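Long-range contacts in teichoic acid D-alanine hydrolase (Staphylococcus aureus, PDB 5ZH8), which removes D-alanyl ester groups from wall teichoic acid and lipoteichoic acid and influences methicillin resistance, autolysis and cell wall structure: residues A[66-71]-A[98-103]; A[94-99]-A[357-362]. One frame throughout, in Å; residues are numbered along the deposited sequence.

Interaction 1 of 2, residues A[66-71]-A[98-103]; sequences KEVYNS and GKLKMS
Val68 and Ser103 face each other as an antiparallel hydrogen-bonded pair, and the valine makes most of the contacts on this face. Val68 N gives its hydrogen to Ser103 O at 2.9 Å, and Ser103 N returns a bond to Val68 O at 2.7 Å. From there the Val68 side chain can be followed outward. Its CB sits 4.1 Å from Ser103 CB, as expected of paired residues on one face of a sheet. The two methyls then part: CG1, held anti to the backbone N (chi1 -177°), turns back along the partner strand and reaches Lys101 O at 3.6 Å, whereas CG2 meets Leu100 CD2 at 4.0 Å, the two side chains crossing at a slant. This is the edge of the antiparallel sheet of the beta-lactamase-like fold, where the short strand 68-69 adds a last, weakly bonded strand beside 99-106. Lys101 and Met102 both face Ile94 of the next strand, a classic beta bulge. On the other face, Met102 runs out extended next to Tyr69 until Met102 CE lies 4.0 Å from Tyr69 CD1. Helix 74-85 lies on this side: Tyr69 rests on its Lys77 and Asp80, and Met102 on its Tyr76.

Interaction 2 of 2, residues A[94-99]-A[357-362]; sequences IYENGK and DKYVVV
Glu96 and Tyr359, an antiparallel non-hydrogen-bonded pair, leave the sheet on one face. With CG anti to the backbone N (chi1 -167°) and the chain extended beyond it, the glutamate follows the tyrosine ring outward: its CG is 3.5 Å from Tyr359 CE1, and its carboxylate is turned 43° from the ring plane. On the same face, Ile94 CG2 reaches Tyr359 CD1 at 4.1 Å, and Ile94 CG1 packs beside Val361 CG1. Tyr95 and Val360 pair on the opposite face. Their backbones exchange two bonds, Tyr95 N to Val360 O and Val360 N to Tyr95 O, each 2.9 Å. A third, from Asn97 N to Lys358 O at 2.8 Å, carries the pairing into the type I' turn Glu96-Lys99, and the Asn97 amide lies across Lys358, where Asn97 ND2 is 3.7 Å from Lys358 CG. Residues beyond the pair hold the ends of Glu96, Tyr359 and Tyr95. Glu96 OE1 forms a salt bridge with Lys75 NZ and a hydrogen bond with Tyr76 OH; Lys75 NZ is also hydrogen-bonded to Tyr359 OH, so one lysine ties both paired side chains together. Tyr95 OH bonds to Thr293 O. The two strands lie inside the antiparallel sheet, between 99-106 and 349-355, with helix 292-303 against the Tyr95 and Val360 face, and helix 74-85 and Leu383 on the Glu96 and Tyr359 face.

Both interactions belong to one antiparallel sheet and illustrate how the same backbone pairing serves an edge and an interior. Strand 99-106 is held by 68-69 on its outer side in interaction 1 and by 90-96 on its inner side; 90-96 in turn meets 359-365 in interaction 2. The hairpin through Gly98 and Lys99 is common to both, and Ile94 is joined to Lys101 and Met102 by backbone hydrogen bonds. Interaction 1 is small, partly exposed and mostly apolar beyond its single hydrogen-bonded pair. Interaction 2 covers more surface, has more buried residues, and adds a polar cluster in which Glu96 and Tyr359 meet Lys75 of helix 74-85.

Interaction 1 of 2, residues A[66-71]-A[98-103]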
loop_
_atom_site.group_PDB
_atom_site.type_symbol
_atom_site.label_atom_id
_atom_site.label_comp_id
_atom_site.label_asym_id
_atom_site.label_seq_id
_atom_site.Cartn_x
_atom_site.Cartn_y
_atom_site.Cartn_z
ATOM N N LYS A 66 -22.401 -20.549 -6.620
ATOM C CA LYS A 66 -21.697 -21.265 -7.684
ATOM C C LYS A 66 -20.883 -20.317 -8.566
ATOM O O LYS A 66 -21.193 -19.135 -8.680
ATOM C CB LYS A 66 -22.675 -22.103 -8.529
ATOM C CG LYS A 66 -23.667 -21.313 -9.371
ATOM C CD LYS A 66 -24.521 -22.250 -10.235
ATOM C CE LYS A 66 -24.899 -21.622 -11.575
ATOM N NZ LYS A 66 -23.729 -21.434 -12.487
ATOM N N GLU A 67 -19.824 -20.853 -9.168
ATOM C CA GLU A 67 -19.019 -20.098 -10.113
ATOM C C GLU A 67 -19.845 -19.806 -11.357
ATOM O O GLU A 67 -20.630 -20.642 -11.805
ATOM C CB GLU A 67 -17.761 -20.874 -10.496
ATOM C CG GLU A 67 -16.757 -21.032 -9.362
ATOM C CD GLU A 67 -15.414 -21.548 -9.844
ATOM O OE1 GLU A 67 -14.828 -20.886 -10.722
ATOM O OE2 GLU A 67 -14.948 -22.611 -9.362
ATOM N N VAL A 68 -19.684 -18.601 -11.886
ATOM C CA VAL A 68 -20.305 -18.211 -13.139
ATOM C C VAL A 68 -19.193 -17.670 -14.030
ATOM O O VAL A 68 -18.555 -16.673 -13.700
ATOM C CB VAL A 68 -21.398 -17.137 -12.938
ATOM C CG1 VAL A 68 -22.072 -16.811 -14.259
ATOM C CG2 VAL A 68 -22.435 -17.616 -11.938
ATOM N N TYR A 69 -18.955 -18.344 -15.146
ATOM C CA TYR A 69 -17.929 -17.927 -16.083
ATOM C C TYR A 69 -18.152 -18.600 -17.418
ATOM O O TYR A 69 -18.075 -19.823 -17.514
ATOM C CB TYR A 69 -16.539 -18.282 -15.555
ATOM C CG TYR A 69 -15.463 -18.231 -16.615
ATOM C CD1 TYR A 69 -15.252 -17.082 -17.372
ATOM C CD2 TYR A 69 -14.663 -19.334 -16.863
ATOM C CE1 TYR A 69 -14.274 -17.039 -18.348
ATOM C CE2 TYR A 69 -13.672 -19.289 -17.828
ATOM C CZ TYR A 69 -13.486 -18.143 -18.568
ATOM O OH TYR A 69 -12.508 -18.132 -19.520
ATOM N N ASN A 70 -18.415 -17.797 -18.441
ATOM C CA ASN A 70 -18.671 -18.319 -19.767
ATOM C C ASN A 70 -17.488 -18.021 -20.679
ATOM O O ASN A 70 -17.407 -16.945 -21.280
ATOM C CB ASN A 70 -19.954 -17.717 -20.329
ATOM C CG ASN A 70 -20.251 -18.196 -21.733
ATOM O OD1 ASN A 70 -19.821 -19.275 -22.146
ATOM N ND2 ASN A 70 -20.993 -17.391 -22.478
ATOM N N SER A 71 -16.584 -18.993 -20.794
ATOM C CA SER A 71 -15.384 -18.842 -21.616
ATOM C C SER A 71 -15.721 -18.665 -23.100
ATOM O O SER A 71 -14.878 -18.209 -23.871
ATOM C CB SER A 71 -14.451 -20.042 -21.437
ATOM O OG SER A 71 -15.028 -21.223 -21.975
ATOM N N GLY A 98 -28.095 -6.106 -15.255
ATOM C CA GLY A 98 -28.740 -6.644 -14.063
ATOM C C GLY A 98 -28.483 -8.111 -13.785
ATOM O O GLY A 98 -28.740 -8.579 -12.679
ATOM N N LYS A 99 -27.981 -8.844 -14.777
ATOM C CA LYS A 99 -27.725 -10.278 -14.623
ATOM C C LYS A 99 -26.272 -10.562 -14.258
ATOM O O LYS A 99 -25.364 -9.901 -14.747
ATOM C CB LYS A 99 -28.067 -11.016 -15.914
ATOM C CG LYS A 99 -29.468 -10.732 -16.425
ATOM C CD LYS A 99 -30.029 -11.894 -17.222
ATOM C CE LYS A 99 -31.520 -11.714 -17.452
ATOM N NZ LYS A 99 -32.121 -12.874 -18.178
ATOM N N LEU A 100 -26.065 -11.559 -13.408
ATOM C CA LEU A 100 -24.728 -12.004 -13.045
ATOM C C LEU A 100 -24.153 -12.826 -14.188
ATOM O O LEU A 100 -24.615 -13.929 -14.439
ATOM C CB LEU A 100 -24.777 -12.838 -11.764
ATOM C CG LEU A 100 -23.459 -13.364 -11.190
ATOM C CD1 LEU A 100 -22.571 -12.233 -10.706
ATOM C CD2 LEU A 100 -23.743 -14.309 -10.041
ATOM N N LYS A 101 -23.163 -12.271 -14.885
ATOM C CA LYS A 101 -22.521 -12.945 -16.018
ATOM C C LYS A 101 -21.156 -13.546 -15.666
ATOM O O LYS A 101 -20.629 -14.376 -16.411
ATOM C CB LYS A 101 -22.321 -11.972 -17.176
ATOM C CG LYS A 101 -23.562 -11.220 -17.620
ATOM C CD LYS A 101 -24.649 -12.099 -18.210
ATOM C CE LYS A 101 -24.206 -12.730 -19.511
ATOM N NZ LYS A 101 -25.388 -13.279 -20.233
ATOM N N MET A 102 -20.569 -13.105 -14.557
ATOM C CA MET A 102 -19.297 -13.646 -14.105
ATOM C C MET A 102 -19.173 -13.549 -12.593
ATOM O O MET A 102 -19.467 -12.512 -12.007
ATOM C CB MET A 102 -18.122 -12.920 -14.771
ATOM C CG MET A 102 -16.771 -13.582 -14.517
ATOM S SD MET A 102 -15.445 -12.900 -15.515
ATOM C CE MET A 102 -14.112 -14.007 -15.059
ATOM N N SER A 103 -18.723 -14.638 -11.979
ATOM C CA SER A 103 -18.483 -14.704 -10.545
ATOM C C SER A 103 -17.447 -15.786 -10.321
ATOM O O SER A 103 -17.725 -16.962 -10.558
ATOM C CB SER A 103 -19.770 -15.042 -9.790
ATOM O OG SER A 103 -19.561 -15.035 -8.390
#

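Interaction 2 of 2, residues A[94-99]-A[357-362]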
loop_
_atom_site.group_PDB
_atom_site.type_symbol
_atom_site.label_atom_id
_atom_site.label_comp_id
_atom_site.label_asym_id
_atom_site.label_seq_id
_atom_site.Cartn_x
_atom_site.Cartn_y
_atom_site.Cartn_z
ATOM N N ILE A 94 -19.255 -9.679 -12.017
ATOM C CA ILE A 94 -19.644 -8.745 -13.063
ATOM C C ILE A 94 -21.108 -8.958 -13.428
ATOM O O ILE A 94 -21.524 -10.070 -13.757
ATOM C CB ILE A 94 -18.768 -8.902 -14.324
ATOM C CG1 ILE A 94 -17.289 -8.711 -13.960
ATOM C CG2 ILE A 94 -19.206 -7.907 -15.394
ATOM C CD1 ILE A 94 -16.323 -8.896 -15.109
ATOM N N TYR A 95 -21.883 -7.881 -13.345
ATOM C CA TYR A 95 -23.291 -7.889 -13.733
ATOM C C TYR A 95 -23.454 -7.158 -15.059
ATOM O O TYR A 95 -22.884 -6.079 -15.253
ATOM C CB TYR A 95 -24.152 -7.200 -12.673
ATOM C CG TYR A 95 -24.375 -8.026 -11.439
ATOM C CD1 TYR A 95 -23.358 -8.206 -10.511
ATOM C CD2 TYR A 95 -25.609 -8.623 -11.188
ATOM C CE1 TYR A 95 -23.555 -8.973 -9.369
ATOM C CE2 TYR A 95 -25.817 -9.385 -10.050
ATOM C CZ TYR A 95 -24.787 -9.551 -9.139
ATOM O OH TYR A 95 -24.967 -10.303 -8.007
ATOM N N GLU A 96 -24.231 -7.743 -15.961
ATOM C CA GLU A 96 -24.523 -7.128 -17.248
ATOM C C GLU A 96 -26.036 -6.973 -17.400
ATOM O O GLU A 96 -26.779 -7.958 -17.357
ATOM C CB GLU A 96 -23.957 -7.985 -18.372
ATOM C CG GLU A 96 -23.922 -7.306 -19.723
ATOM C CD GLU A 96 -23.343 -8.202 -20.802
ATOM O OE1 GLU A 96 -22.592 -9.141 -20.469
ATOM O OE2 GLU A 96 -23.632 -7.965 -21.994
ATOM N N ASN A 97 -26.487 -5.736 -17.565
ATOM C CA ASN A 97 -27.914 -5.430 -17.584
ATOM C C ASN A 97 -28.663 -6.156 -16.460
ATOM O O ASN A 97 -29.712 -6.758 -16.683
ATOM C CB ASN A 97 -28.508 -5.769 -18.954
ATOM C CG ASN A 97 -27.948 -4.899 -20.067
ATOM O OD1 ASN A 97 -27.543 -5.403 -21.107
ATOM N ND2 ASN A 97 -27.921 -3.589 -19.856
ATOM N N GLY A 98 -28.095 -6.106 -15.255
ATOM C CA GLY A 98 -28.740 -6.644 -14.063
ATOM C C GLY A 98 -28.483 -8.111 -13.785
ATOM O O GLY A 98 -28.740 -8.579 -12.679
ATOM N N LYS A 99 -27.981 -8.844 -14.777
ATOM C CA LYS A 99 -27.725 -10.278 -14.623
ATOM C C LYS A 99 -26.272 -10.562 -14.258
ATOM O O LYS A 99 -25.364 -9.901 -14.747
ATOM C CB LYS A 99 -28.067 -11.016 -15.914
ATOM C CG LYS A 99 -29.468 -10.732 -16.425
ATOM C CD LYS A 99 -30.029 -11.894 -17.222
ATOM C CE LYS A 99 -31.520 -11.714 -17.452
ATOM N NZ LYS A 99 -32.121 -12.874 -18.178
ATOM N N ASP A 357 -24.730 1.918 -16.300
ATOM C CA ASP A 357 -26.067 1.344 -16.466
ATOM C C ASP A 357 -26.067 -0.043 -17.120
ATOM O O ASP A 357 -27.094 -0.716 -17.114
ATOM C CB ASP A 357 -26.975 2.301 -17.239
ATOM C CG ASP A 357 -27.395 3.516 -16.415
ATOM O OD1 ASP A 357 -26.979 3.647 -15.242
ATOM O OD2 ASP A 357 -28.143 4.357 -16.953
ATOM N N LYS A 358 -24.932 -0.473 -17.674
ATOM C CA LYS A 358 -24.825 -1.805 -18.275
ATOM C C LYS A 358 -24.041 -2.777 -17.388
ATOM O O LYS A 358 -24.507 -3.879 -17.107
ATOM C CB LYS A 358 -24.170 -1.730 -19.654
ATOM C CG LYS A 358 -24.343 -3.002 -20.471
ATOM C CD LYS A 358 -23.646 -2.915 -21.815
ATOM C CE LYS A 358 -23.756 -4.212 -22.604
ATOM N NZ LYS A 358 -22.863 -4.211 -23.800
ATOM N N TYR A 359 -22.852 -2.370 -16.960
ATOM C CA TYR A 359 -21.980 -3.238 -16.183
ATOM C C TYR A 359 -21.829 -2.781 -14.738
ATOM O O TYR A 359 -21.707 -1.588 -14.467
ATOM C CB TYR A 359 -20.591 -3.302 -16.822
ATOM C CG TYR A 359 -20.563 -3.998 -18.155
ATOM C CD1 TYR A 359 -20.680 -5.377 -18.241
ATOM C CD2 TYR A 359 -20.427 -3.276 -19.336
ATOM C CE1 TYR A 359 -20.656 -6.020 -19.462
ATOM C CE2 TYR A 359 -20.400 -3.910 -20.564
ATOM C CZ TYR A 359 -20.508 -5.283 -20.622
ATOM O OH TYR A 359 -20.480 -5.919 -21.838
ATOM N N VAL A 360 -21.831 -3.739 -13.818
ATOM C CA VAL A 360 -21.320 -3.507 -12.471
ATOM C C VAL A 360 -20.166 -4.470 -12.272
ATOM O O VAL A 360 -20.357 -5.680 -12.286
ATOM C CB VAL A 360 -22.384 -3.730 -11.371
ATOM C CG1 VAL A 360 -21.807 -3.386 -10.001
ATOM C CG2 VAL A 360 -23.629 -2.904 -11.654
ATOM N N VAL A 361 -18.969 -3.915 -12.112
ATOM C CA VAL A 361 -17.751 -4.703 -11.964
ATOM C C VAL A 361 -17.262 -4.555 -10.536
ATOM O O VAL A 361 -16.929 -3.455 -10.107
ATOM C CB VAL A 361 -16.645 -4.234 -12.940
ATOM C CG1 VAL A 361 -15.439 -5.162 -12.873
ATOM C CG2 VAL A 361 -17.188 -4.149 -14.356
ATOM N N VAL A 362 -17.234 -5.669 -9.809
ATOM C CA VAL A 362 -16.791 -5.692 -8.416
ATOM C C VAL A 362 -15.546 -6.557 -8.338
ATOM O O VAL A 362 -15.591 -7.737 -8.692
ATOM C CB VAL A 362 -17.873 -6.280 -7.472
ATOM C CG1 VAL A 362 -17.462 -6.119 -6.008
ATOM C CG2 VAL A 362 -19.232 -5.646 -7.738
#